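Local coordinates for protein putative thioesterase yhdA (Lactococcus lactis subsp. lactis, PDB 3GEK) that is of unknown function but, as a hot-dog-fold member of the PaaI family, probably hydrolyses acyl-CoA thioesters, perhaps 1,4-dihydroxy-2-naphthoyl-CoA, at residues Q6-D11 / K33-D38. The protein carries 7 engineered substitutions. Sequence-based numbering, arbitrary orientation.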
ATOM      1  N   GLN A   6      -5.762 -16.042 -20.670  1.00 47.64           N
ATOM      2  CA  GLN A   6      -5.212 -17.263 -20.068  1.00 46.72           C
ATOM      3  C   GLN A   6      -5.478 -17.358 -18.564  1.00 46.15           C
ATOM      4  O   GLN A   6      -5.503 -18.452 -18.004  1.00 45.93           O
ATOM      5  CB  GLN A   6      -3.718 -17.397 -20.366  1.00 46.53           C
ATOM      6  CG  GLN A   6      -3.417 -17.759 -21.810  1.00 45.80           C
ATOM      7  CD  GLN A   6      -1.967 -18.131 -22.031  1.00 45.17           C
ATOM      8  OE1 GLN A   6      -1.257 -17.467 -22.784  1.00 45.41           O
ATOM      9  NE2 GLN A   6      -1.518 -19.194 -21.374  1.00 43.90           N
ATOM     10  N   LEU A   7      -5.693 -16.209 -17.927  1.00 45.57           N
ATOM     11  CA  LEU A   7      -6.087 -16.155 -16.521  1.00 45.38           C
ATOM     12  C   LEU A   7      -7.409 -16.886 -16.259  1.00 45.05           C
ATOM     13  O   LEU A   7      -7.658 -17.336 -15.144  1.00 44.75           O
ATOM     14  CB  LEU A   7      -6.172 -14.700 -16.046  1.00 45.30           C
ATOM     15  CG  LEU A   7      -5.108 -14.047 -15.145  1.00 45.76           C
ATOM     16  CD1 LEU A   7      -3.885 -14.913 -14.819  1.00 44.60           C
ATOM     17  CD2 LEU A   7      -4.685 -12.704 -15.715  1.00 45.66           C
ATOM     18  N   ASN A   8      -8.237 -17.017 -17.298  1.00 44.65           N
ATOM     19  CA  ASN A   8      -9.531 -17.703 -17.200  1.00 44.46           C
ATOM     20  C   ASN A   8     -10.440 -17.068 -16.136  1.00 44.38           C
ATOM     21  O   ASN A   8     -10.876 -17.728 -15.189  1.00 44.09           O
ATOM     22  CB  ASN A   8      -9.329 -19.210 -16.946  1.00 44.23           C
ATOM     23  CG  ASN A   8     -10.538 -20.051 -17.345  1.00 44.39           C
ATOM     24  OD1 ASN A   8     -11.544 -19.542 -17.842  1.00 44.03           O
ATOM     25  ND2 ASN A   8     -10.433 -21.353 -17.127  1.00 43.43           N
ATOM     26  N   ILE A   9     -10.701 -15.773 -16.297  1.00 44.66           N
ATOM     27  CA  ILE A   9     -11.657 -15.057 -15.452  1.00 45.16           C
ATOM     28  C   ILE A   9     -13.077 -15.411 -15.902  1.00 45.15           C
ATOM     29  O   ILE A   9     -13.423 -15.231 -17.068  1.00 45.42           O
ATOM     30  CB  ILE A   9     -11.453 -13.513 -15.508  1.00 45.24           C
ATOM     31  CG1 ILE A   9      -9.984 -13.113 -15.276  1.00 45.60           C
ATOM     32  CG2 ILE A   9     -12.396 -12.787 -14.551  1.00 45.18           C
ATOM     33  CD1 ILE A   9      -9.264 -13.873 -14.181  1.00 46.79           C
ATOM     34  N   THR A  10     -13.885 -15.923 -14.977  1.00 45.12           N
ATOM     35  CA  THR A  10     -15.248 -16.363 -15.284  1.00 45.26           C
ATOM     36  C   THR A  10     -16.296 -15.615 -14.446  1.00 44.98           C
ATOM     37  O   THR A  10     -15.964 -14.977 -13.450  1.00 44.52           O
ATOM     38  CB  THR A  10     -15.410 -17.884 -15.051  1.00 44.94           C
ATOM     39  OG1 THR A  10     -14.197 -18.560 -15.393  1.00 46.62           O
ATOM     40  CG2 THR A  10     -16.530 -18.447 -15.905  1.00 45.78           C
ATOM     41  N   ASP A  11     -17.556 -15.709 -14.866  1.00 45.15           N
ATOM     42  CA  ASP A  11     -18.708 -15.227 -14.098  1.00 45.58           C
ATOM     43  C   ASP A  11     -18.578 -13.762 -13.662  1.00 45.80           C
ATOM     44  O   ASP A  11     -18.981 -13.410 -12.553  1.00 45.56           O
ATOM     45  CB  ASP A  11     -18.958 -16.122 -12.865  1.00 45.51           C
ATOM     46  CG  ASP A  11     -19.353 -17.556 -13.225  1.00 46.06           C
ATOM     47  OD1 ASP A  11     -19.617 -17.856 -14.413  1.00 47.25           O
ATOM     48  OD2 ASP A  11     -19.405 -18.393 -12.298  1.00 45.31           O
ATOM     49  N   LYS A  33     -14.957 -15.169 -10.788  1.00 45.69           N
ATOM     50  CA  LYS A  33     -14.204 -16.348 -10.403  1.00 45.90           C
ATOM     51  C   LYS A  33     -12.998 -16.452 -11.320  1.00 45.93           C
ATOM     52  O   LYS A  33     -13.022 -15.952 -12.450  1.00 45.93           O
ATOM     53  CB  LYS A  33     -15.065 -17.613 -10.512  1.00 45.70           C
ATOM     54  CG  LYS A  33     -16.288 -17.622  -9.610  1.00 45.79           C
ATOM     55  CD  LYS A  33     -16.937 -18.991  -9.542  1.00 46.52           C
ATOM     56  CE  LYS A  33     -18.244 -18.949  -8.749  1.00 47.02           C
ATOM     57  NZ  LYS A  33     -19.314 -18.198  -9.472  1.00 46.97           N
HETATM   58  N   MSE A  34     -11.941 -17.080 -10.824  1.00 45.84           N
HETATM   59  CA  MSE A  34     -10.809 -17.434 -11.664  1.00 46.62           C
HETATM   60  C   MSE A  34     -10.529 -18.926 -11.536  1.00 45.39           C
HETATM   61  O   MSE A  34     -10.205 -19.409 -10.452  1.00 45.31           O
HETATM   62  CB  MSE A  34      -9.572 -16.614 -11.299  1.00 46.28           C
HETATM   63  CG  MSE A  34      -8.341 -16.978 -12.121  1.00 47.08           C
HETATM   64 SE   MSE A  34      -6.895 -15.705 -11.881  1.00 51.33          SE
HETATM   65  CE  MSE A  34      -6.314 -16.259 -10.090  1.00 48.83           C
ATOM     66  N   ILE A  35     -10.660 -19.634 -12.638  1.00 44.59           N
ATOM     67  CA  ILE A  35     -10.457 -21.080 -12.670  1.00 44.07           C
ATOM     68  C   ILE A  35      -8.973 -21.410 -12.826  1.00 43.65           C
ATOM     69  O   ILE A  35      -8.344 -21.019 -13.808  1.00 43.34           O
ATOM     70  CB  ILE A  35     -11.259 -21.743 -13.806  1.00 43.94           C
ATOM     71  CG1 ILE A  35     -12.698 -21.207 -13.830  1.00 44.09           C
ATOM     72  CG2 ILE A  35     -11.212 -23.270 -13.676  1.00 43.81           C
ATOM     73  CD1 ILE A  35     -13.484 -21.606 -15.074  1.00 44.12           C
ATOM     74  N   LEU A  36      -8.437 -22.150 -11.860  1.00 43.38           N
ATOM     75  CA  LEU A  36      -6.993 -22.385 -11.766  1.00 43.43           C
ATOM     76  C   LEU A  36      -6.502 -23.615 -12.524  1.00 43.62           C
ATOM     77  O   LEU A  36      -7.161 -24.657 -12.550  1.00 43.51           O
ATOM     78  CB  LEU A  36      -6.545 -22.452 -10.293  1.00 43.02           C
ATOM     79  CG  LEU A  36      -6.979 -21.280  -9.392  1.00 42.25           C
ATOM     80  CD1 LEU A  36      -6.619 -21.533  -7.935  1.00 41.62           C
ATOM     81  CD2 LEU A  36      -6.379 -19.974  -9.865  1.00 39.90           C
ATOM     82  N   SER A  37      -5.339 -23.454 -13.151  1.00 44.13           N
ATOM     83  CA  SER A  37      -4.544 -24.551 -13.706  1.00 44.57           C
ATOM     84  C   SER A  37      -3.090 -24.305 -13.317  1.00 44.81           C
ATOM     85  O   SER A  37      -2.813 -23.427 -12.497  1.00 44.57           O
ATOM     86  CB  SER A  37      -4.670 -24.594 -15.229  1.00 44.53           C
ATOM     87  OG  SER A  37      -4.019 -23.481 -15.820  1.00 44.98           O
ATOM     88  N   ASP A  38      -2.172 -25.064 -13.917  1.00 45.34           N
ATOM     89  CA  ASP A  38      -0.730 -24.901 -13.698  1.00 45.94           C
ATOM     90  C   ASP A  38      -0.229 -23.528 -14.135  1.00 45.81           C
ATOM     91  O   ASP A  38       0.789 -23.047 -13.639  1.00 46.06           O
ATOM     92  CB  ASP A  38       0.062 -25.990 -14.429  1.00 46.47           C
ATOM     93  CG  ASP A  38      -0.051 -25.886 -15.951  1.00 48.21           C
ATOM     94  OD1 ASP A  38       0.993 -25.645 -16.605  1.00 50.36           O
ATOM     95  OD2 ASP A  38      -1.174 -26.045 -16.489  1.00 49.10           O
TER
HETATM   96  O   HOH W   1      -7.982 -22.635 -15.949  1.00 32.97           O
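Selenomethionine Met34 lies over the end of Ile9, its SE 3.8 Å from Ile9 CD1, and the same selenium reaches across to the branch point of Leu7. With CG anti to the backbone N (chi1 178°) and the next bond also extended, the Met34 chain runs out from the sheet before bending at its methyl. Helix 49-68 covers this face: Leu55 touches both Ile9 and Met34, while Leu7 packs on Ala54 and Ile58.

Beneath the apolar layer the backbones pair antiparallel. Thr10 and Lys33 form a hydrogen-bonded pair, closed by Thr10 N to Lys33 O at 2.7 Å and, in return, Lys33 N to Thr10 O at 2.9 Å. Ile9 and Met34 make the adjoining non-hydrogen-bonded pair. Beyond it, Asn8 O accepts from Ile35 N at 3.2 Å and also receives a CA-H...O contact from Met34.

On the face carrying Thr10 and Lys33, the lysine chain runs extended alongside the Asp11 carboxylate, then bends at its last torsion (chi4 69°), which brings NZ to 2.8 Å from Asp11 OD2. This salt bridge uses the anti lone pair of OD2, away from the other carboxylate oxygen. Were Lys33 replaced by an alanine, Asp11 would probably lose its charged mate and its carboxylate would be freer to turn. Farther along, the Asn8 amide lies against Ile35, with Asn8 ND2 3.4 Å from Ile35 CB, and a water bridges ND2 to Ile35 O.

Strand 28-35 thus has the short N-terminal strand 9-10 along one edge and strand 92-102 along the other, part of the curved antiparallel sheet wrapped around a long central helix that defines the hot-dog fold.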